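Dihydrodipicolinate synthase (Methanocaldococcus jannaschii DSM 2661, PDB 2YXG) probably catalyses the condensation of pyruvate with aspartate-beta-semialdehyde to 4-hydroxy-tetrahydrodipicolinate in lysine biosynthesis, through a Schiff base, as a homotetramer. Local coordinates at residues 110-113 with 114-118; 166-169 with 170-174; 206-209 with 210-213; 269-273 with 274-278. One frame throughout, in Å; residues are numbered along the deposited sequence.

Contact 1: 110-113 with 114-118; sequences TQEG and LRKHF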
loop_
_atom_site.group_PDB
_atom_site.type_symbol
_atom_site.label_atom_id
_atom_site.label_comp_id
_atom_site.label_asym_id
_atom_site.label_seq_id
_atom_site.Cartn_x
_atom_site.Cartn_y
_atom_site.Cartn_z
ATOM N N THR A 110 -4.934 7.953 -17.083
ATOM C CA THR A 110 -6.123 7.143 -16.780
ATOM C C THR A 110 -6.161 5.917 -17.713
ATOM O O THR A 110 -5.439 5.861 -18.720
ATOM C CB THR A 110 -7.373 8.009 -17.098
ATOM O OG1 THR A 110 -7.396 8.274 -18.510
ATOM C CG2 THR A 110 -7.318 9.383 -16.315
ATOM N N GLN A 111 -7.007 4.945 -17.409
ATOM C CA GLN A 111 -7.217 3.796 -18.324
ATOM C C GLN A 111 -7.467 4.170 -19.785
ATOM O O GLN A 111 -6.914 3.547 -20.700
ATOM C CB GLN A 111 -8.332 2.880 -17.797
ATOM C CG GLN A 111 -7.956 2.261 -16.463
ATOM C CD GLN A 111 -6.668 1.390 -16.540
ATOM O OE1 GLN A 111 -6.528 0.558 -17.410
ATOM N NE2 GLN A 111 -5.741 1.613 -15.634
ATOM N N GLU A 112 -8.281 5.202 -20.002
ATOM C CA GLU A 112 -8.662 5.661 -21.347
ATOM C C GLU A 112 -7.446 6.314 -22.001
ATOM O O GLU A 112 -7.181 6.139 -23.213
ATOM C CB GLU A 112 -9.877 6.615 -21.225
ATOM C CG GLU A 112 -10.482 7.129 -22.545
ATOM C CD GLU A 112 -10.755 6.021 -23.605
ATOM O OE1 GLU A 112 -11.161 4.861 -23.256
ATOM O OE2 GLU A 112 -10.554 6.338 -24.803
ATOM N N GLY A 113 -6.679 7.040 -21.178
ATOM C CA GLY A 113 -5.393 7.625 -21.630
ATOM C C GLY A 113 -4.425 6.544 -22.072
ATOM O O GLY A 113 -3.808 6.636 -23.126
ATOM N N LEU A 114 -4.331 5.494 -21.276
ATOM C CA LEU A 114 -3.579 4.289 -21.689
ATOM C C LEU A 114 -4.070 3.664 -22.973
ATOM O O LEU A 114 -3.261 3.310 -23.809
ATOM C CB LEU A 114 -3.562 3.219 -20.575
ATOM C CG LEU A 114 -2.829 3.565 -19.263
ATOM C CD1 LEU A 114 -3.071 2.488 -18.187
ATOM C CD2 LEU A 114 -1.309 3.727 -19.519
ATOM N N ARG A 115 -5.389 3.476 -23.109
ATOM C CA ARG A 115 -5.940 2.879 -24.332
ATOM C C ARG A 115 -5.542 3.717 -25.543
ATOM O O ARG A 115 -5.070 3.211 -26.545
ATOM C CB ARG A 115 -7.458 2.721 -24.221
ATOM C CG ARG A 115 -8.171 1.821 -25.292
ATOM C CD ARG A 115 -9.739 2.032 -25.287
ATOM N NE ARG A 115 -10.093 3.422 -25.648
ATOM C CZ ARG A 115 -9.905 3.935 -26.868
ATOM N NH1 ARG A 115 -9.427 3.164 -27.850
ATOM N NH2 ARG A 115 -10.196 5.205 -27.118
ATOM N N LYS A 116 -5.714 5.019 -25.437
ATOM C CA LYS A 116 -5.467 5.925 -26.550
ATOM C C LYS A 116 -3.983 5.929 -26.875
ATOM O O LYS A 116 -3.596 5.799 -28.041
ATOM C CB LYS A 116 -5.877 7.331 -26.161
ATOM C CG LYS A 116 -7.352 7.699 -26.336
ATOM C CD LYS A 116 -7.539 9.215 -25.994
ATOM C CE LYS A 116 -8.788 9.772 -26.612
ATOM N NZ LYS A 116 -9.976 9.570 -25.717
ATOM N N HIS A 117 -3.150 6.083 -25.837
ATOM C CA HIS A 117 -1.701 5.885 -25.970
ATOM C C HIS A 117 -1.330 4.613 -26.731
ATOM O O HIS A 117 -0.656 4.708 -27.761
ATOM C CB HIS A 117 -0.994 5.934 -24.612
ATOM C CG HIS A 117 0.495 5.753 -24.694
ATOM N ND1 HIS A 117 1.105 4.523 -24.547
ATOM C CD2 HIS A 117 1.493 6.651 -24.874
ATOM C CE1 HIS A 117 2.421 4.678 -24.622
ATOM N NE2 HIS A 117 2.680 5.958 -24.833
ATOM N N PHE A 118 -1.792 3.444 -26.275
ATOM C CA PHE A 118 -1.374 2.174 -26.964
ATOM C C PHE A 118 -2.049 2.044 -28.340
ATOM O O PHE A 118 -1.547 1.388 -29.215
ATOM C CB PHE A 118 -1.642 0.895 -26.114
ATOM C CG PHE A 118 -0.732 0.757 -24.919
ATOM C CD1 PHE A 118 0.668 0.704 -25.077
ATOM C CD2 PHE A 118 -1.240 0.719 -23.639
ATOM C CE1 PHE A 118 1.518 0.593 -23.979
ATOM C CE2 PHE A 118 -0.372 0.568 -22.519
ATOM C CZ PHE A 118 0.981 0.509 -22.700
#

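Contact 2: 166-169 with 170-174; sequences NLSQ and VSELI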
loop_
_atom_site.group_PDB
_atom_site.type_symbol
_atom_site.label_atom_id
_atom_site.label_comp_id
_atom_site.label_asym_id
_atom_site.label_seq_id
_atom_site.Cartn_x
_atom_site.Cartn_y
_atom_site.Cartn_z
ATOM N N ASN A 166 0.035 -9.367 -8.245
ATOM C CA ASN A 166 -1.298 -9.904 -7.959
ATOM C C ASN A 166 -1.740 -10.798 -9.112
ATOM O O ASN A 166 -2.230 -10.308 -10.150
ATOM C CB ASN A 166 -2.319 -8.790 -7.706
ATOM C CG ASN A 166 -3.776 -9.307 -7.637
ATOM O OD1 ASN A 166 -4.078 -10.519 -7.764
ATOM N ND2 ASN A 166 -4.691 -8.371 -7.458
ATOM N N LEU A 167 -1.607 -12.112 -8.900
ATOM C CA LEU A 167 -1.766 -13.079 -9.976
ATOM C C LEU A 167 -3.177 -13.322 -10.364
ATOM O O LEU A 167 -3.447 -13.980 -11.359
ATOM C CB LEU A 167 -1.085 -14.401 -9.659
ATOM C CG LEU A 167 0.446 -14.289 -9.550
ATOM C CD1 LEU A 167 1.110 -15.700 -9.521
ATOM C CD2 LEU A 167 1.065 -13.369 -10.602
ATOM N N SER A 168 -4.122 -12.785 -9.632
ATOM C CA SER A 168 -5.460 -12.868 -10.232
ATOM C C SER A 168 -5.649 -11.862 -11.346
ATOM O O SER A 168 -6.556 -12.041 -12.148
ATOM C CB SER A 168 -6.598 -12.814 -9.230
ATOM O OG SER A 168 -6.656 -11.555 -8.735
ATOM N N GLN A 169 -4.793 -10.835 -11.406
ATOM C CA GLN A 169 -4.757 -10.058 -12.634
ATOM C C GLN A 169 -4.335 -10.942 -13.825
ATOM O O GLN A 169 -4.858 -10.777 -14.930
ATOM C CB GLN A 169 -3.917 -8.782 -12.553
ATOM C CG GLN A 169 -3.895 -8.029 -13.887
ATOM C CD GLN A 169 -3.598 -6.572 -13.732
ATOM O OE1 GLN A 169 -2.615 -6.051 -14.298
ATOM N NE2 GLN A 169 -4.453 -5.874 -12.995
ATOM N N VAL A 170 -3.409 -11.863 -13.589
ATOM C CA VAL A 170 -3.015 -12.810 -14.602
ATOM C C VAL A 170 -4.192 -13.755 -14.972
ATOM O O VAL A 170 -4.404 -14.057 -16.161
ATOM C CB VAL A 170 -1.693 -13.593 -14.234
ATOM C CG1 VAL A 170 -1.560 -14.904 -15.051
ATOM C CG2 VAL A 170 -0.425 -12.671 -14.377
ATOM N N SER A 171 -5.004 -14.191 -14.000
ATOM C CA SER A 171 -6.056 -15.053 -14.476
ATOM C C SER A 171 -7.186 -14.319 -15.131
ATOM O O SER A 171 -7.846 -14.873 -15.971
ATOM C CB SER A 171 -6.486 -16.191 -13.527
ATOM O OG SER A 171 -6.445 -15.845 -12.214
ATOM N N GLU A 172 -7.375 -13.054 -14.785
ATOM C CA GLU A 172 -8.324 -12.193 -15.498
ATOM C C GLU A 172 -7.912 -11.993 -16.939
ATOM O O GLU A 172 -8.776 -12.040 -17.815
ATOM C CB GLU A 172 -8.538 -10.858 -14.775
ATOM C CG GLU A 172 -8.987 -11.130 -13.296
ATOM C CD GLU A 172 -8.781 -9.990 -12.268
ATOM O OE1 GLU A 172 -8.392 -8.824 -12.613
ATOM O OE2 GLU A 172 -9.016 -10.292 -11.064
ATOM N N LEU A 173 -6.622 -11.786 -17.190
ATOM C CA LEU A 173 -6.101 -11.733 -18.556
ATOM C C LEU A 173 -6.276 -13.063 -19.294
ATOM O O LEU A 173 -6.687 -13.074 -20.467
ATOM C CB LEU A 173 -4.629 -11.302 -18.620
ATOM C CG LEU A 173 -4.309 -9.845 -18.185
ATOM C CD1 LEU A 173 -2.842 -9.674 -17.881
ATOM C CD2 LEU A 173 -4.762 -8.826 -19.232
ATOM N N ILE A 174 -5.975 -14.180 -18.639
ATOM C CA ILE A 174 -6.038 -15.428 -19.356
ATOM C C ILE A 174 -7.505 -15.680 -19.688
ATOM O O ILE A 174 -7.827 -16.058 -20.799
ATOM C CB ILE A 174 -5.393 -16.613 -18.575
ATOM C CG1 ILE A 174 -3.887 -16.362 -18.344
ATOM C CG2 ILE A 174 -5.570 -17.956 -19.311
ATOM C CD1 ILE A 174 -3.096 -16.422 -19.594
#

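Contact 3: 206-209 with 210-213; sequences NIVP and KEFV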
loop_
_atom_site.group_PDB
_atom_site.type_symbol
_atom_site.label_atom_id
_atom_site.label_comp_id
_atom_site.label_asym_id
_atom_site.label_seq_id
_atom_site.Cartn_x
_atom_site.Cartn_y
_atom_site.Cartn_z
ATOM N N ASN A 206 19.720 -13.585 -18.169
ATOM C CA ASN A 206 21.085 -13.067 -18.554
ATOM C C ASN A 206 22.299 -13.807 -17.940
ATOM O O ASN A 206 23.404 -13.733 -18.486
ATOM C CB ASN A 206 21.232 -11.580 -18.251
ATOM C CG ASN A 206 20.338 -10.710 -19.134
ATOM O OD1 ASN A 206 19.332 -10.138 -18.670
ATOM N ND2 ASN A 206 20.708 -10.595 -20.411
ATOM N N ILE A 207 22.062 -14.472 -16.802
ATOM C CA ILE A 207 23.076 -15.073 -15.934
ATOM C C ILE A 207 23.049 -16.599 -16.154
ATOM O O ILE A 207 24.091 -17.249 -16.322
ATOM C CB ILE A 207 22.758 -14.793 -14.382
ATOM C CG1 ILE A 207 22.825 -13.316 -14.028
ATOM C CG2 ILE A 207 23.719 -15.549 -13.433
ATOM C CD1 ILE A 207 24.069 -12.669 -14.659
ATOM N N VAL A 208 21.838 -17.158 -16.118
ATOM C CA VAL A 208 21.654 -18.608 -16.239
ATOM C C VAL A 208 20.661 -18.931 -17.347
ATOM O O VAL A 208 19.616 -19.529 -17.070
ATOM C CB VAL A 208 21.215 -19.247 -14.896
ATOM C CG1 VAL A 208 22.443 -19.348 -13.949
ATOM C CG2 VAL A 208 20.116 -18.449 -14.258
ATOM N N PRO A 209 20.986 -18.525 -18.607
ATOM C CA PRO A 209 20.023 -18.757 -19.737
ATOM C C PRO A 209 19.627 -20.228 -19.912
ATOM O O PRO A 209 18.468 -20.524 -20.113
ATOM C CB PRO A 209 20.785 -18.267 -20.989
ATOM C CG PRO A 209 22.210 -18.058 -20.555
ATOM C CD PRO A 209 22.234 -17.876 -19.058
ATOM N N LYS A 210 20.576 -21.149 -19.792
ATOM C CA LYS A 210 20.256 -22.540 -20.101
ATOM C C LYS A 210 19.291 -23.156 -19.082
ATOM O O LYS A 210 18.346 -23.873 -19.434
ATOM C CB LYS A 210 21.535 -23.375 -20.260
ATOM C CG LYS A 210 21.292 -24.814 -20.651
ATOM C CD LYS A 210 22.637 -25.511 -21.005
ATOM C CE LYS A 210 22.580 -27.063 -20.880
ATOM N NZ LYS A 210 23.981 -27.630 -20.744
ATOM N N GLU A 211 19.517 -22.818 -17.818
ATOM C CA GLU A 211 18.694 -23.293 -16.731
ATOM C C GLU A 211 17.273 -22.728 -16.780
ATOM O O GLU A 211 16.281 -23.468 -16.645
ATOM C CB GLU A 211 19.394 -22.960 -15.417
ATOM C CG GLU A 211 20.774 -23.639 -15.243
ATOM C CD GLU A 211 21.957 -22.903 -15.914
ATOM O OE1 GLU A 211 21.795 -21.990 -16.780
ATOM O OE2 GLU A 211 23.103 -23.281 -15.591
ATOM N N PHE A 212 17.166 -21.418 -16.982
ATOM C CA PHE A 212 15.858 -20.808 -17.123
ATOM C C PHE A 212 15.050 -21.343 -18.315
ATOM O O PHE A 212 13.919 -21.693 -18.141
ATOM C CB PHE A 212 15.960 -19.273 -17.167
ATOM C CG PHE A 212 14.961 -18.598 -16.263
ATOM C CD1 PHE A 212 14.918 -18.931 -14.897
ATOM C CD2 PHE A 212 14.035 -17.691 -16.769
ATOM C CE1 PHE A 212 13.981 -18.362 -14.043
ATOM C CE2 PHE A 212 13.077 -17.106 -15.905
ATOM C CZ PHE A 212 13.067 -17.450 -14.548
ATOM N N VAL A 213 15.644 -21.421 -19.501
ATOM C CA VAL A 213 14.992 -22.053 -20.650
ATOM C C VAL A 213 14.472 -23.442 -20.311
ATOM O O VAL A 213 13.341 -23.826 -20.653
ATOM C CB VAL A 213 15.954 -22.147 -21.870
ATOM C CG1 VAL A 213 15.508 -23.251 -22.842
ATOM C CG2 VAL A 213 16.138 -20.733 -22.514
#

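Contact 4: 269-273 with 274-278; sequences CEMSE and EHKKI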
loop_
_atom_site.group_PDB
_atom_site.type_symbol
_atom_site.label_atom_id
_atom_site.label_comp_id
_atom_site.label_asym_id
_atom_site.label_seq_id
_atom_site.Cartn_x
_atom_site.Cartn_y
_atom_site.Cartn_z
ATOM N N CYS A 269 23.854 3.282 -9.623
ATOM C CA CYS A 269 25.230 3.272 -9.137
ATOM C C CYS A 269 25.502 1.948 -8.464
ATOM O O CYS A 269 24.581 1.152 -8.266
ATOM C CB CYS A 269 25.497 4.451 -8.171
ATOM S SG CYS A 269 24.511 4.456 -6.590
ATOM N N GLU A 270 26.767 1.710 -8.135
ATOM C CA GLU A 270 27.200 0.464 -7.489
ATOM C C GLU A 270 26.371 0.032 -6.284
ATOM O O GLU A 270 25.948 0.831 -5.494
ATOM C CB GLU A 270 28.669 0.542 -7.022
ATOM C CG GLU A 270 29.699 0.597 -8.132
ATOM C CD GLU A 270 30.987 -0.228 -7.832
ATOM O OE1 GLU A 270 31.511 -0.195 -6.673
ATOM O OE2 GLU A 270 31.490 -0.894 -8.781
ATOM N N MET A 271 26.169 -1.273 -6.195
ATOM C CA MET A 271 25.603 -1.937 -5.049
ATOM C C MET A 271 26.410 -1.671 -3.746
ATOM O O MET A 271 27.651 -1.620 -3.791
ATOM C CB MET A 271 25.633 -3.418 -5.403
ATOM C CG MET A 271 24.991 -4.374 -4.490
ATOM S SD MET A 271 24.515 -5.793 -5.510
ATOM C CE MET A 271 25.742 -6.961 -5.082
ATOM N N SER A 272 25.703 -1.523 -2.614
ATOM C CA SER A 272 26.361 -1.486 -1.270
ATOM C C SER A 272 27.252 -2.717 -1.029
ATOM O O SER A 272 27.052 -3.797 -1.649
ATOM C CB SER A 272 25.324 -1.362 -0.148
ATOM O OG SER A 272 24.769 -2.637 0.188
ATOM N N GLU A 273 28.246 -2.564 -0.151
ATOM C CA GLU A 273 29.206 -3.659 0.114
ATOM C C GLU A 273 28.469 -4.861 0.678
ATOM O O GLU A 273 28.750 -6.009 0.327
ATOM C CB GLU A 273 30.316 -3.218 1.059
ATOM C CG GLU A 273 31.408 -2.408 0.358
ATOM C CD GLU A 273 32.038 -3.192 -0.796
ATOM O OE1 GLU A 273 32.387 -4.385 -0.565
ATOM O OE2 GLU A 273 32.161 -2.629 -1.924
ATOM N N GLU A 274 27.476 -4.596 1.512
ATOM C CA GLU A 274 26.706 -5.691 2.111
ATOM C C GLU A 274 25.891 -6.494 1.081
ATOM O O GLU A 274 25.761 -7.711 1.144
ATOM C CB GLU A 274 25.773 -5.110 3.143
ATOM C CG GLU A 274 25.183 -6.130 4.014
ATOM C CD GLU A 274 24.185 -5.507 4.968
ATOM O OE1 GLU A 274 24.667 -4.856 5.946
ATOM O OE2 GLU A 274 22.950 -5.671 4.738
ATOM N N HIS A 275 25.307 -5.787 0.144
ATOM C CA HIS A 275 24.532 -6.422 -0.908
ATOM C C HIS A 275 25.450 -7.175 -1.880
ATOM O O HIS A 275 25.066 -8.247 -2.334
ATOM C CB HIS A 275 23.633 -5.374 -1.585
ATOM C CG HIS A 275 22.499 -4.916 -0.722
ATOM N ND1 HIS A 275 21.770 -3.778 -0.991
ATOM C CD2 HIS A 275 21.981 -5.429 0.426
ATOM C CE1 HIS A 275 20.820 -3.633 -0.075
ATOM N NE2 HIS A 275 20.936 -4.614 0.802
ATOM N N LYS A 276 26.655 -6.639 -2.146
ATOM C CA LYS A 276 27.660 -7.294 -3.018
ATOM C C LYS A 276 28.020 -8.687 -2.548
ATOM O O LYS A 276 28.027 -9.676 -3.335
ATOM C CB LYS A 276 28.956 -6.507 -3.062
ATOM C CG LYS A 276 28.938 -5.303 -3.972
ATOM C CD LYS A 276 30.328 -5.103 -4.542
ATOM C CE LYS A 276 30.370 -3.820 -5.444
ATOM N NZ LYS A 276 30.220 -2.534 -4.650
ATOM N N LYS A 277 28.302 -8.759 -1.243
ATOM C CA LYS A 277 28.666 -10.017 -0.580
ATOM C C LYS A 277 27.556 -11.058 -0.648
ATOM O O LYS A 277 27.799 -12.190 -0.906
ATOM C CB LYS A 277 29.042 -9.739 0.868
ATOM C CG LYS A 277 30.271 -8.886 1.028
ATOM C CD LYS A 277 30.755 -8.991 2.499
ATOM C CE LYS A 277 31.918 -7.989 2.755
ATOM N NZ LYS A 277 32.464 -8.134 4.159
ATOM N N ILE A 278 26.325 -10.640 -0.428
ATOM C CA ILE A 278 25.164 -11.560 -0.545
ATOM C C ILE A 278 25.099 -12.111 -1.984
ATOM O O ILE A 278 24.992 -13.334 -2.226
ATOM C CB ILE A 278 23.833 -10.867 -0.083
ATOM C CG1 ILE A 278 23.809 -10.775 1.473
ATOM C CG2 ILE A 278 22.580 -11.702 -0.536
ATOM C CD1 ILE A 278 23.116 -9.577 2.068
#

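Contact 1: 110-113 with 114-118
Glu112 meets Arg115 one helical turn on in a two-pronged salt bridge. The guanidinium is taken side-on, NH2 of Arg115 lying 2.6 Å from OE2 of Glu112 and NE of Arg115 3.0 Å from OE1 of Glu112. OE2 uses its syn lone pair, and the carboxylate and guanidinium planes are turned 35° from each other. Glu112 reaches this place because CG stands anti to the backbone N (chi1 -176°) and the chain then bends at chi2. Lys116 NZ adds a weak, longer bond to OE2 of Glu112 at 3.4 Å, so one carboxylate serves two cations. With an alanine in place of Glu112, Arg115 and Lys116 would probably be left without this shared counter-charge, and the guanidinium would be freer to turn. Backbone bonds follow the helix, from Leu114 N to Thr110 O (2.8 Å) through His117 N to Gly113 O. Thr110 suits the position before the first turn, since its OG1 accepts from Gly113 N at 3.0 Å, an amide the helix itself cannot pair. Van der Waals contact is slight: the methyl CD1 of Leu114 lies 3.8 Å from NE2 of Gln111, whose amide is held by Thr146, Glu143 and Asn141. Together these features make a threonine-capped helix start with i to i+3 and i to i+4 ion pairs, at the head of helix 111-124, which links strands 98-102 and 129-133 of the TIM barrel.

Contact 2: 166-169 with 170-174
Val170 sets its CG2 beside CD2 of Leu167, 4.1 Å apart, the two side chains lying alongside and pointing the same way. CG2 can reach because it stands anti to the carbonyl carbon of Val170, and both branched residues suit a face packed on Ile192 of helix 189-194. Next comes Ser171, small enough to sit near Tyr232 of the third subunit; its N donates to Leu167 O at 3.1 Å. Glu172 follows, its N bonded to Ser168 O, although that oxygen is crowded in the model and its place is less sure. The carboxylate of Glu172 turns back toward the first turn, its exact place there doubtful, and OE2 makes a salt bridge with Lys239 of the third subunit. A leucine in place of Glu172 would probably leave that lysine without its mate across the interface. Leu173 N closes the series on Gln169 O at 3.0 Å, and the leucine side chain turns to Val147 and Pro144. Before all this, Asn166 OD1 accepts from both Ser168 N and Ser168 OG, each at 2.9 Å and from the same face of the amide, so that one oxygen ties down the serine's amide and hydroxyl. The chemistry implies a helix start fixed by a side-chain oxygen, apolar toward its own barrel, and joined to another subunit by both packing and a salt bridge.

Contact 3: 206-209 with 210-213
Val208 and Glu211 meet at the start of helix 209-221, their side chains crossing at about a right angle. The touch is one of van der Waals kind: OE1 of Glu211 comes 3.4 Å from CB of Val208, while its carboxyl carbon CD lies 4.1 Å from the methyl CG1 of Val208. Glu211 turns back this way because its CG is anti to the carbonyl carbon (chi1 -62°) and the chain bends at chi2. A glutamate fits the first turn, where its negative charge is probably favourable near the positive end of the helix dipole. Val208 holds the N-cap position but, as a valine, has no side-chain acceptor to offer. The hydrogen bonds are those of the main chain: Phe212 N donates to Val208 O at 3.1 Å, nearly straight at 175°, and Val213 N to Pro209 O at 3.0 Å. Proline suits the first helical residue, since its nitrogen has no hydrogen and none is needed there, while its ring fixes phi near the helical value. The methyl CG2 of Val213 lies 3.4 Å from Pro209 O, in ordinary van der Waals contact. After strand 199-202, the last of the barrel, the chain thus enters its helix with Pro209 against Phe29 and Leu30 of helix 20-32, and with Val208 and Phe212 against helix 224-240.

Contact 4: 269-273 with 274-278
Lys276 swings its chain back along the turn toward Met271, with CG anti to the carbonyl carbon and bends at chi2 and at chi4 (69°) that drop NZ onto the backbone. There NZ of Lys276 donates to Met271 O at 2.9 Å. Ser272 turns its OG between the backbone N and the carbonyl carbon (chi1 82°), which points it at the amide of His275, 3.2 Å from OG to N. The same OG lies over one face of the His275 imidazole, 3.3 Å from CG, and the ring's ND1 is bonded to Glu244, which also accepts from Ser272 N. Around the ammonium stand two carboxylates, each making a weak salt bridge: OE1 of Glu270 at 3.4 Å from NZ of Lys276, and OE2 of Glu273 at 3.3 Å from the same NZ. A long flexible lysine suits this spot, spanning from helix to preceding loop. The Met271 side chain lies by His275 and packs on Ile248 and Thr252, its exact end being doubtful. This is a serine-capped helix start with an ion-pair network on its outer side, at the head of helix 273-286, the last helix of the chain, away from the catalytic centre.

In the fold
Each contact opens a different helix. Contacts 1, 2 and 3 follow strands of the barrel, whereas contact 4 begins the final helix and is mainly surface. Contact 2 is the most buried, mixing an apolar pair with a salt bridge to the third subunit. Contact 1 is partly buried and lies by the second, its Thr110 touching Glu244 of that chain; within one chain Glu244 accepts from Ser272 N and His275 ND1 of contact 4. Cys269 of contact 4 likewise packs on Gly113 of the second subunit, the contact 1 residue there. Contact 3, also partly buried, meets no other chain. Caps differ too: hydroxyls in contacts 1 and 4, an Asn oxygen in contact 2, no side-chain acceptor in contact 3.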